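Side-chain contacts in putative glutathione S-transferase (Corynebacterium glutamicum, PDB 3M1G), which probably acts as a glutathione transferase of the Omega-like, ECM4-related group, pairing a thioredoxin-like domain with an all-helical C-terminal domain: residues 54-58 against 59-63; 167-170 against 171-175; 204-208 against 209-213; 246-249 against 250-254. All blocks are in the same frame, centred on the assembly; numbering follows the deposited sequence. Where two conformers were deposited one is given.

How the contacts relate
Contact 4 is the buried one, its centre about 6 Å from the chain's, and it is held by the bonds of helix 243-253 and by apolar and ring packing. Contacts 2 and 3 lie at the surface and contact 1 is partly buried; all three join consecutive pieces round a turn or a helix start, with more polar chemistry: a salt bridge in contact 1, a backbone bond closing a beta turn in contact 2, a serine cap in contact 3. Contacts 1 and 2 touch, Phe168 packing on Val57, Glu58 and Ala59. Contact 3 lies across the chain's centre from both, about 42 Å from contact 1 between centres, and meets the second subunit.

Contact 1 of 4, residues 54-58 against 59-63; sequences HWPVE and AGRYR
Glu58 and Arg61 meet across the turn that links strand 53-56 to strand 62-66. Arg61 NH1 donates to Glu58 OE2 at 2.9 Å in a salt bridge; the oxygen lies in the guanidinium plane but is approached from above the carboxylate, whose plane stands 82° from that of the guanidinium. The fully extended Arg61 chain, with CG anti to the backbone N (chi1 -174°), runs back toward the first strand, so that NH1 comes within 3.3 Å of Pro56 CG. The tight side lies beneath it. Arg61 CG sits 3.8 Å above the centre of the Tyr62 ring, whose edge receives Trp55 CE3, 3.9 Å from Tyr62 CE1, and whose OH donates to Pro56 O at 2.7 Å. The other side of the turn, at exposed Ala59 and Gly60, is looser and wet: one water joins Glu58 O to Tyr62 N, and a second joins Glu58 OE1 to Ala59 O. Glu58 OE2 also takes a bond from Gly42 N, while Arg61 NE forms a salt bridge with Glu143 and NH1 reaches Ser43 O. With Arg61 bridged to two carboxylates and backbone groups completing both ends, the chemistry implies a turn fixed by directional polar bonds, both groups probably kept ionised.

Contact 2 of 4, residues 167-170 against 171-175; sequences QFHR and EGAPN
Arg170 to Ala173 form a type II beta turn, closed by Ala173 N donating to Arg170 O at 3.0 Å with an N-H...O angle of 144°. Gly172 takes the third position with a positive phi of 85°, as is usual in this turn type. Of the side chains, Arg170 does most of the touching. Its CG is anti to the backbone N and the chain bends at chi3 (65°), which folds the guanidinium back over the turn: Ala173 CB lies over one face, 4.1 Å above the plane and toward its rim, while NH2 approaches Pro174 CD at 3.6 Å. Ala173 CB also meets His169 CB at 3.8 Å and Arg170 O at 3.2 Å, a small apolar patch beside the turn's own carbonyl. The polar ends look elsewhere, Arg170 NH2 donating to both Thr343 O and Leu82 O and His169 NE2 being hydrogen-bonded to Phe161 O. The turn lies in the loop between helix 154-163 and helix 182-197, and these bonds tie it to the last turn of the first, to the end of helix 71-83 through Leu82, and to the C-terminal segment around Thr343.

Contact 3 of 4, residues 204-208 against 209-213; sequences GFAGS and QEAHN
Ser208 and Ala211 make the defining bond of this helix start: Ser208 OG accepts from Ala211 N at 3.1 Å, with an N-H...O angle of 154°. The hydroxyl reaches that amide because OG is tucked between the backbone N and the carbonyl carbon (chi1 66°), turned over the first turn of the helix. Alongside, the carbonyl of the same residue opens the main-chain ladder, His212 N donating to Ser208 O at 3.0 Å and 161°. Further along the first turn, Gln209 NE2 donates to Asn213 OD1 at 3.0 Å; the oxygen lies in the plane of the Gln209 amide, while the donor is tilted from the Asn213 carbonyl plane. The same NE2 also bonds Val315 O of the second subunit, and His212 NE2 pairs with Val317 N of that subunit, whose Ile314 packs on both Gln209 and His212.

Outside these bonds the packing is small and apolar. Ala206, two residues ahead of the cap, points its methyl at the helix, with CB 3.4 Å from His212 N and 3.9 Å from Ala211 CB, which brings the loop against the first turn at this one methyl. The bent Glu210 chain curls back until OE1 comes to 3.6 Å from Ser208 CB, a touch on the exposed side.

The whole is a serine N-cap at the start of helix 209-229, reached by a short loop from helix 199-204, which carries Tyr201, the predicted proton donor/acceptor. In the helical C-terminal domain of this fold, the capped helix start lies against the second subunit.

Contact 4 of 4, residues 246-249 against 250-254; sequences IRLY and PTLVR
Tyr249 presents one ring face to Val253, a CH-pi contact one turn on within helix 243-253 of the all-helical GST C-terminal domain: Val253 CB lies 4.1 Å from the ring centroid, 18° off the normal and offset toward the rim. Val253 CG2 lies by the hydroxyl end of the ring, 3.6 Å from Tyr249 OH, a hydroxyl hydrogen-bonded to Thr293 OG1. Phe289 meets the same tyrosine ring edge-to-face. The ring lies over the following turn because Tyr249 CG is anti to the backbone N (chi1 173°). Beneath it Val253 N donates to Tyr249 O at 2.9 Å. Pro250, having no N-H to give, interrupts the ladder and kinks the helix, with its CD only 3.0 Å from Ile246 O. Leu248 O is reached by two amides, Leu252 N, straight at 167°, and Thr251 N, weakly. On another side of the helix Leu248 CG packs on Leu252 CD1 at 3.8 Å, both leucines touching Tyr279 of helix 274-284. Thr251, close to the predicted site Tyr259, bonds Asn197 ND2 through OG1. Farther on, the Arg254 guanidinium holds Pro250 O at its edge, NH1 donating to that oxygen at 2.9 Å and also bonding His74 ND1.

Contact 1 of 4, residues 54-58 against 59-63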
loop_
_atom_site.group_PDB
_atom_site.type_symbol
_atom_site.label_atom_id
_atom_site.label_comp_id
_atom_site.label_asym_id
_atom_site.label_seq_id
_atom_site.Cartn_x
_atom_site.Cartn_y
_atom_site.Cartn_z
ATOM N N HIS A 54 -7.039 33.360 -30.506
ATOM C CA HIS A 54 -8.070 33.475 -29.470
ATOM C C HIS A 54 -9.456 33.287 -30.091
ATOM O O HIS A 54 -9.789 33.906 -31.122
ATOM C CB HIS A 54 -8.005 34.827 -28.770
ATOM C CG HIS A 54 -6.879 34.942 -27.787
ATOM N ND1 HIS A 54 -6.623 36.101 -27.091
ATOM C CD2 HIS A 54 -5.896 34.074 -27.455
ATOM C CE1 HIS A 54 -5.556 35.918 -26.335
ATOM N NE2 HIS A 54 -5.093 34.702 -26.541
ATOM N N TRP A 55 -10.224 32.399 -29.467
ATOM C CA TRP A 55 -11.546 32.017 -29.888
ATOM C C TRP A 55 -12.560 32.667 -28.914
ATOM O O TRP A 55 -12.192 33.028 -27.819
ATOM C CB TRP A 55 -11.699 30.503 -29.811
ATOM C CG TRP A 55 -10.788 29.690 -30.641
ATOM C CD1 TRP A 55 -9.412 29.643 -30.565
ATOM C CD2 TRP A 55 -11.158 28.758 -31.677
ATOM N NE1 TRP A 55 -8.925 28.739 -31.474
ATOM C CE2 TRP A 55 -9.967 28.177 -32.165
ATOM C CE3 TRP A 55 -12.376 28.340 -32.213
ATOM C CZ2 TRP A 55 -9.959 27.205 -33.194
ATOM C CZ3 TRP A 55 -12.374 27.372 -33.199
ATOM C CH2 TRP A 55 -11.160 26.814 -33.689
ATOM N N PRO A 56 -13.821 32.803 -29.331
ATOM C CA PRO A 56 -14.831 33.454 -28.523
ATOM C C PRO A 56 -15.549 32.530 -27.578
ATOM O O PRO A 56 -15.908 31.415 -27.969
ATOM C CB PRO A 56 -15.811 34.003 -29.568
ATOM C CG PRO A 56 -15.735 33.015 -30.670
ATOM C CD PRO A 56 -14.285 32.584 -30.718
ATOM N N VAL A 57 -15.758 32.974 -26.341
ATOM C CA VAL A 57 -16.684 32.235 -25.447
ATOM C C VAL A 57 -18.102 32.364 -26.023
ATOM O O VAL A 57 -18.509 33.451 -26.464
ATOM C CB VAL A 57 -16.644 32.708 -24.006
ATOM C CG1 VAL A 57 -15.242 32.501 -23.378
ATOM C CG2 VAL A 57 -17.077 34.186 -23.890
ATOM N N GLU A 58 -18.776 31.224 -26.153
ATOM C CA GLU A 58 -20.166 31.135 -26.523
ATOM C C GLU A 58 -20.685 29.748 -26.201
ATOM O O GLU A 58 -19.905 28.794 -26.143
ATOM C CB GLU A 58 -20.385 31.437 -28.018
ATOM C CG GLU A 58 -19.601 30.556 -28.950
ATOM C CD GLU A 58 -19.772 30.943 -30.416
ATOM O OE1 GLU A 58 -20.765 30.515 -31.060
ATOM O OE2 GLU A 58 -18.859 31.642 -30.942
ATOM N N ALA A 59 -22.001 29.656 -26.001
ATOM C CA ALA A 59 -22.653 28.429 -25.653
ATOM C C ALA A 59 -22.805 27.545 -26.884
ATOM O O ALA A 59 -23.082 28.030 -27.984
ATOM C CB ALA A 59 -24.081 28.708 -25.033
ATOM N N GLY A 60 -22.714 26.242 -26.683
ATOM C CA GLY A 60 -23.079 25.303 -27.743
ATOM C C GLY A 60 -22.039 25.194 -28.864
ATOM O O GLY A 60 -22.358 24.660 -29.908
ATOM N N ARG A 61 -20.827 25.717 -28.682
ATOM C CA ARG A 61 -19.822 25.625 -29.750
ATOM C C ARG A 61 -18.721 24.581 -29.441
ATOM O O ARG A 61 -18.188 23.957 -30.363
ATOM C CB ARG A 61 -19.167 26.976 -30.013
ATOM C CG ARG A 61 -18.206 27.001 -31.230
ATOM C CD ARG A 61 -17.817 28.419 -31.604
ATOM N NE ARG A 61 -16.825 28.479 -32.692
ATOM C CZ ARG A 61 -16.411 29.601 -33.274
ATOM N NH1 ARG A 61 -16.875 30.801 -32.882
ATOM N NH2 ARG A 61 -15.502 29.552 -34.232
ATOM N N TYR A 62 -18.398 24.416 -28.170
ATOM C CA TYR A 62 -17.242 23.623 -27.762
ATOM C C TYR A 62 -17.598 22.422 -26.888
ATOM O O TYR A 62 -18.609 22.420 -26.148
ATOM C CB TYR A 62 -16.247 24.500 -26.992
ATOM C CG TYR A 62 -15.916 25.793 -27.658
ATOM C CD1 TYR A 62 -15.073 25.829 -28.763
ATOM C CD2 TYR A 62 -16.499 27.000 -27.212
ATOM C CE1 TYR A 62 -14.772 27.008 -29.378
ATOM C CE2 TYR A 62 -16.216 28.185 -27.810
ATOM C CZ TYR A 62 -15.365 28.205 -28.908
ATOM O OH TYR A 62 -15.064 29.402 -29.516
ATOM N N ARG A 63 -16.731 21.404 -26.959
ATOM C CA ARG A 63 -16.862 20.185 -26.168
ATOM C C ARG A 63 -15.597 19.957 -25.362
ATOM O O ARG A 63 -14.485 20.082 -25.889
ATOM C CB ARG A 63 -17.102 18.980 -27.099
ATOM C CG ARG A 63 -17.106 17.615 -26.402
ATOM C CD ARG A 63 -17.411 16.484 -27.397
ATOM N NE ARG A 63 -18.793 16.629 -27.791
ATOM C CZ ARG A 63 -19.804 15.921 -27.296
ATOM N NH1 ARG A 63 -19.603 14.918 -26.446
ATOM N NH2 ARG A 63 -21.031 16.188 -27.717
HETATM O O HOH W 1 -19.534 25.961 -26.081
HETATM O O HOH W 2 -22.532 28.604 -30.673
#

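Contact 2 of 4, residues 167-170 against 171-175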
loop_
_atom_site.group_PDB
_atom_site.type_symbol
_atom_site.label_atom_id
_atom_site.label_comp_id
_atom_site.label_asym_id
_atom_site.label_seq_id
_atom_site.Cartn_x
_atom_site.Cartn_y
_atom_site.Cartn_z
ATOM N N GLN A 167 -19.652 35.105 -17.555
ATOM C CA GLN A 167 -21.060 35.423 -17.846
ATOM C C GLN A 167 -21.880 34.186 -18.101
ATOM O O GLN A 167 -23.077 34.288 -18.128
ATOM C CB GLN A 167 -21.180 36.380 -19.035
ATOM C CG GLN A 167 -20.435 37.699 -18.828
ATOM C CD GLN A 167 -20.765 38.429 -17.503
ATOM O OE1 GLN A 167 -19.852 38.987 -16.891
ATOM N NE2 GLN A 167 -22.044 38.438 -17.072
ATOM N N PHE A 168 -21.255 33.021 -18.254
ATOM C CA PHE A 168 -21.983 31.768 -18.434
ATOM C C PHE A 168 -22.026 30.915 -17.153
ATOM O O PHE A 168 -22.636 29.863 -17.157
ATOM C CB PHE A 168 -21.363 30.930 -19.538
ATOM C CG PHE A 168 -21.400 31.582 -20.911
ATOM C CD1 PHE A 168 -20.481 32.535 -21.261
ATOM C CD2 PHE A 168 -22.375 31.247 -21.818
ATOM C CE1 PHE A 168 -20.540 33.179 -22.510
ATOM C CE2 PHE A 168 -22.428 31.844 -23.066
ATOM C CZ PHE A 168 -21.527 32.819 -23.406
ATOM N N HIS A 169 -21.346 31.329 -16.083
ATOM C CA HIS A 169 -21.430 30.604 -14.834
ATOM C C HIS A 169 -22.848 30.592 -14.314
ATOM O O HIS A 169 -23.613 31.534 -14.541
ATOM C CB HIS A 169 -20.593 31.266 -13.728
ATOM C CG HIS A 169 -19.119 31.283 -13.982
ATOM N ND1 HIS A 169 -18.243 31.953 -13.161
ATOM C CD2 HIS A 169 -18.365 30.734 -14.965
ATOM C CE1 HIS A 169 -17.012 31.806 -13.608
ATOM N NE2 HIS A 169 -17.057 31.076 -14.710
ATOM N N ARG A 170 -23.163 29.565 -13.533
ATOM C CA ARG A 170 -24.368 29.544 -12.702
ATOM C C ARG A 170 -24.390 30.795 -11.822
ATOM O O ARG A 170 -23.368 31.186 -11.267
ATOM C CB ARG A 170 -24.372 28.266 -11.815
ATOM C CG ARG A 170 -25.546 28.148 -10.822
ATOM C CD ARG A 170 -25.422 26.968 -9.815
ATOM N NE ARG A 170 -24.287 27.102 -8.897
ATOM C CZ ARG A 170 -23.084 26.560 -9.080
ATOM N NH1 ARG A 170 -22.820 25.818 -10.153
ATOM N NH2 ARG A 170 -22.135 26.790 -8.196
ATOM N N GLU A 171 -25.553 31.430 -11.687
ATOM C CA GLU A 171 -25.660 32.590 -10.807
ATOM C C GLU A 171 -25.295 32.143 -9.370
ATOM O O GLU A 171 -25.802 31.137 -8.861
ATOM C CB GLU A 171 -27.069 33.210 -10.882
ATOM C CG GLU A 171 -27.187 34.629 -10.256
ATOM C CD GLU A 171 -28.632 35.023 -9.928
ATOM O OE1 GLU A 171 -29.515 34.848 -10.792
ATOM O OE2 GLU A 171 -28.882 35.499 -8.795
ATOM N N GLY A 172 -24.399 32.888 -8.729
ATOM C CA GLY A 172 -23.921 32.550 -7.391
ATOM C C GLY A 172 -22.750 31.551 -7.376
ATOM O O GLY A 172 -22.371 31.087 -6.313
ATOM N N ALA A 173 -22.182 31.227 -8.540
ATOM C CA ALA A 173 -21.032 30.291 -8.632
ATOM C C ALA A 173 -19.833 30.781 -7.814
ATOM O O ALA A 173 -19.677 31.946 -7.664
ATOM C CB ALA A 173 -20.600 30.102 -10.118
ATOM N N PRO A 174 -18.973 29.870 -7.294
ATOM C CA PRO A 174 -17.878 30.389 -6.481
ATOM C C PRO A 174 -16.821 31.142 -7.314
ATOM O O PRO A 174 -16.655 30.885 -8.506
ATOM C CB PRO A 174 -17.247 29.110 -5.885
ATOM C CG PRO A 174 -17.636 28.017 -6.828
ATOM C CD PRO A 174 -19.019 28.410 -7.281
ATOM N N ASN A 175 -16.089 32.019 -6.644
ATOM C CA ASN A 175 -14.866 32.637 -7.166
ATOM C C ASN A 175 -13.675 31.759 -6.734
ATOM O O ASN A 175 -13.158 31.862 -5.594
ATOM C CB ASN A 175 -14.738 34.085 -6.609
ATOM C CG ASN A 175 -13.517 34.816 -7.148
ATOM O OD1 ASN A 175 -12.666 34.212 -7.823
ATOM N ND2 ASN A 175 -13.406 36.112 -6.839
#

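Contact 3 of 4, residues 204-208 against 209-213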
loop_
_atom_site.group_PDB
_atom_site.type_symbol
_atom_site.label_atom_id
_atom_site.label_comp_id
_atom_site.label_asym_id
_atom_site.label_seq_id
_atom_site.Cartn_x
_atom_site.Cartn_y
_atom_site.Cartn_z
ATOM N N GLY A 204 6.657 6.417 -10.149
ATOM C CA GLY A 204 6.125 5.204 -10.722
ATOM C C GLY A 204 6.788 4.724 -11.997
ATOM O O GLY A 204 6.946 3.514 -12.179
ATOM N N PHE A 205 7.160 5.664 -12.885
ATOM C CA PHE A 205 7.786 5.319 -14.150
ATOM C C PHE A 205 9.305 5.374 -14.116
ATOM O O PHE A 205 9.928 5.311 -15.157
ATOM C CB PHE A 205 7.243 6.214 -15.287
ATOM C CG PHE A 205 5.815 5.916 -15.649
ATOM C CD1 PHE A 205 5.437 4.640 -16.022
ATOM C CD2 PHE A 205 4.868 6.893 -15.656
ATOM C CE1 PHE A 205 4.119 4.350 -16.348
ATOM C CE2 PHE A 205 3.553 6.605 -16.018
ATOM C CZ PHE A 205 3.190 5.327 -16.338
ATOM N N ALA A 206 9.901 5.477 -12.936
ATOM C CA ALA A 206 11.346 5.539 -12.818
ATOM C C ALA A 206 11.957 4.346 -13.542
ATOM O O ALA A 206 11.457 3.223 -13.431
ATOM C CB ALA A 206 11.769 5.534 -11.375
ATOM N N GLY A 207 13.059 4.610 -14.244
ATOM C CA GLY A 207 13.749 3.610 -15.060
ATOM C C GLY A 207 14.908 2.916 -14.375
ATOM O O GLY A 207 15.556 2.084 -14.988
ATOM N N SER A 208 15.214 3.296 -13.144
ATOM C CA SER A 208 16.274 2.688 -12.386
ATOM C C SER A 208 15.934 2.870 -10.904
ATOM O O SER A 208 15.066 3.683 -10.555
ATOM C CB SER A 208 17.621 3.356 -12.682
ATOM O OG SER A 208 17.591 4.699 -12.209
ATOM N N GLN A 209 16.638 2.141 -10.049
ATOM C CA GLN A 209 16.408 2.208 -8.606
ATOM C C GLN A 209 16.733 3.601 -8.107
ATOM O O GLN A 209 16.036 4.161 -7.255
ATOM C CB GLN A 209 17.304 1.214 -7.863
ATOM C CG GLN A 209 17.031 1.131 -6.324
ATOM C CD GLN A 209 15.619 0.657 -6.050
ATOM O OE1 GLN A 209 15.204 -0.402 -6.537
ATOM N NE2 GLN A 209 14.857 1.456 -5.339
ATOM N N GLU A 210 17.807 4.151 -8.666
ATOM C CA GLU A 210 18.326 5.459 -8.284
ATOM C C GLU A 210 17.306 6.536 -8.601
ATOM O O GLU A 210 17.105 7.448 -7.818
ATOM C CB GLU A 210 19.635 5.758 -9.038
ATOM C CG GLU A 210 20.814 4.869 -8.621
ATOM C CD GLU A 210 20.691 3.342 -8.973
ATOM O OE1 GLU A 210 20.002 2.953 -9.963
ATOM O OE2 GLU A 210 21.321 2.529 -8.233
ATOM N N ALA A 211 16.674 6.418 -9.756
ATOM C CA ALA A 211 15.684 7.385 -10.189
ATOM C C ALA A 211 14.457 7.263 -9.298
ATOM O O ALA A 211 13.855 8.259 -8.944
ATOM C CB ALA A 211 15.310 7.185 -11.685
ATOM N N HIS A 212 14.078 6.033 -8.935
ATOM C CA HIS A 212 12.965 5.835 -7.985
ATOM C C HIS A 212 13.264 6.521 -6.663
ATOM O O HIS A 212 12.426 7.274 -6.155
ATOM C CB HIS A 212 12.614 4.355 -7.773
ATOM C CG HIS A 212 11.711 4.116 -6.598
ATOM N ND1 HIS A 212 10.341 4.233 -6.676
ATOM C CD2 HIS A 212 11.992 3.839 -5.304
ATOM C CE1 HIS A 212 9.814 3.984 -5.486
ATOM N NE2 HIS A 212 10.798 3.718 -4.640
ATOM N N ASN A 213 14.435 6.252 -6.116
ATOM C CA ASN A 213 14.834 6.780 -4.811
ATOM C C ASN A 213 14.721 8.312 -4.730
ATOM O O ASN A 213 14.232 8.871 -3.744
ATOM C CB ASN A 213 16.259 6.397 -4.461
ATOM C CG ASN A 213 16.456 4.889 -4.237
ATOM O OD1 ASN A 213 15.508 4.103 -4.135
ATOM N ND2 ASN A 213 17.721 4.494 -4.155
#

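Contact 4 of 4, residues 246-249 against 250-254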
loop_
_atom_site.group_PDB
_atom_site.type_symbol
_atom_site.label_atom_id
_atom_site.label_comp_id
_atom_site.label_asym_id
_atom_site.label_seq_id
_atom_site.Cartn_x
_atom_site.Cartn_y
_atom_site.Cartn_z
ATOM N N ILE A 246 -8.293 22.230 -6.515
ATOM C CA ILE A 246 -8.730 21.495 -7.664
ATOM C C ILE A 246 -7.553 20.834 -8.415
ATOM O O ILE A 246 -7.740 19.801 -9.062
ATOM C CB ILE A 246 -9.551 22.424 -8.541
ATOM C CG1 ILE A 246 -10.871 22.748 -7.769
ATOM C CG2 ILE A 246 -9.825 21.814 -9.912
ATOM C CD1 ILE A 246 -11.507 23.995 -8.152
ATOM N N ARG A 247 -6.359 21.424 -8.324
ATOM C CA ARG A 247 -5.161 20.843 -8.886
ATOM C C ARG A 247 -4.516 19.787 -7.964
ATOM O O ARG A 247 -3.871 18.870 -8.445
ATOM C CB ARG A 247 -4.145 21.910 -9.207
ATOM C CG ARG A 247 -4.640 22.806 -10.319
ATOM C CD ARG A 247 -3.571 23.738 -10.794
ATOM N NE ARG A 247 -4.122 24.763 -11.671
ATOM C CZ ARG A 247 -3.401 25.626 -12.386
ATOM N NH1 ARG A 247 -4.028 26.519 -13.139
ATOM N NH2 ARG A 247 -2.071 25.620 -12.353
ATOM N N LEU A 248 -4.740 19.860 -6.665
ATOM C CA LEU A 248 -4.165 18.862 -5.742
ATOM C C LEU A 248 -5.070 17.603 -5.601
ATOM O O LEU A 248 -4.580 16.478 -5.644
ATOM C CB LEU A 248 -3.866 19.490 -4.390
ATOM C CG LEU A 248 -3.370 18.557 -3.277
ATOM C CD1 LEU A 248 -2.084 17.824 -3.705
ATOM C CD2 LEU A 248 -3.187 19.327 -1.967
ATOM N N TYR A 249 -6.379 17.810 -5.479
ATOM C CA TYR A 249 -7.337 16.735 -5.276
ATOM C C TYR A 249 -7.174 15.541 -6.194
ATOM O O TYR A 249 -7.168 14.418 -5.715
ATOM C CB TYR A 249 -8.765 17.279 -5.320
ATOM C CG TYR A 249 -9.844 16.258 -5.288
ATOM C CD1 TYR A 249 -10.325 15.761 -4.090
ATOM C CD2 TYR A 249 -10.400 15.772 -6.467
ATOM C CE1 TYR A 249 -11.335 14.819 -4.075
ATOM C CE2 TYR A 249 -11.404 14.838 -6.449
ATOM C CZ TYR A 249 -11.858 14.355 -5.243
ATOM O OH TYR A 249 -12.875 13.424 -5.256
ATOM N N PRO A 250 -7.002 15.759 -7.511
ATOM C CA PRO A 250 -6.940 14.599 -8.393
ATOM C C PRO A 250 -5.768 13.647 -8.095
ATOM O O PRO A 250 -5.899 12.443 -8.333
ATOM C CB PRO A 250 -6.804 15.228 -9.789
ATOM C CG PRO A 250 -7.523 16.576 -9.648
ATOM C CD PRO A 250 -7.064 17.024 -8.270
ATOM N N THR A 251 -4.653 14.180 -7.590
ATOM C CA THR A 251 -3.539 13.346 -7.174
ATOM C C THR A 251 -3.871 12.593 -5.862
ATOM O O THR A 251 -3.704 11.367 -5.775
ATOM C CB THR A 251 -2.221 14.144 -7.048
ATOM O OG1 THR A 251 -1.893 14.685 -8.339
ATOM C CG2 THR A 251 -1.059 13.178 -6.671
ATOM N N LEU A 252 -4.381 13.307 -4.878
ATOM C CA LEU A 252 -4.675 12.710 -3.569
ATOM C C LEU A 252 -5.759 11.635 -3.631
ATOM O O LEU A 252 -5.626 10.591 -2.980
ATOM C CB LEU A 252 -5.050 13.756 -2.524
ATOM C CG LEU A 252 -3.984 14.757 -2.100
ATOM C CD1 LEU A 252 -4.583 15.719 -1.034
ATOM C CD2 LEU A 252 -2.680 14.105 -1.601
ATOM N N VAL A 253 -6.787 11.864 -4.446
ATOM C CA VAL A 253 -7.899 10.935 -4.558
ATOM C C VAL A 253 -7.544 9.617 -5.276
ATOM O O VAL A 253 -8.232 8.602 -5.105
ATOM C CB VAL A 253 -9.116 11.609 -5.181
ATOM C CG1 VAL A 253 -9.015 11.657 -6.734
ATOM C CG2 VAL A 253 -10.398 10.940 -4.692
ATOM N N ARG A 254 -6.452 9.629 -6.032
ATOM C CA ARG A 254 -5.941 8.471 -6.708
ATOM C C ARG A 254 -4.786 7.826 -5.934
ATOM O O ARG A 254 -4.231 6.805 -6.358
ATOM C CB ARG A 254 -5.441 8.849 -8.115
ATOM C CG ARG A 254 -6.541 9.203 -9.097
ATOM C CD ARG A 254 -6.019 9.921 -10.343
ATOM N NE ARG A 254 -7.124 10.079 -11.284
ATOM C CZ ARG A 254 -8.108 10.978 -11.143
ATOM N NH1 ARG A 254 -8.089 11.824 -10.142
ATOM N NH2 ARG A 254 -9.115 11.019 -12.016
#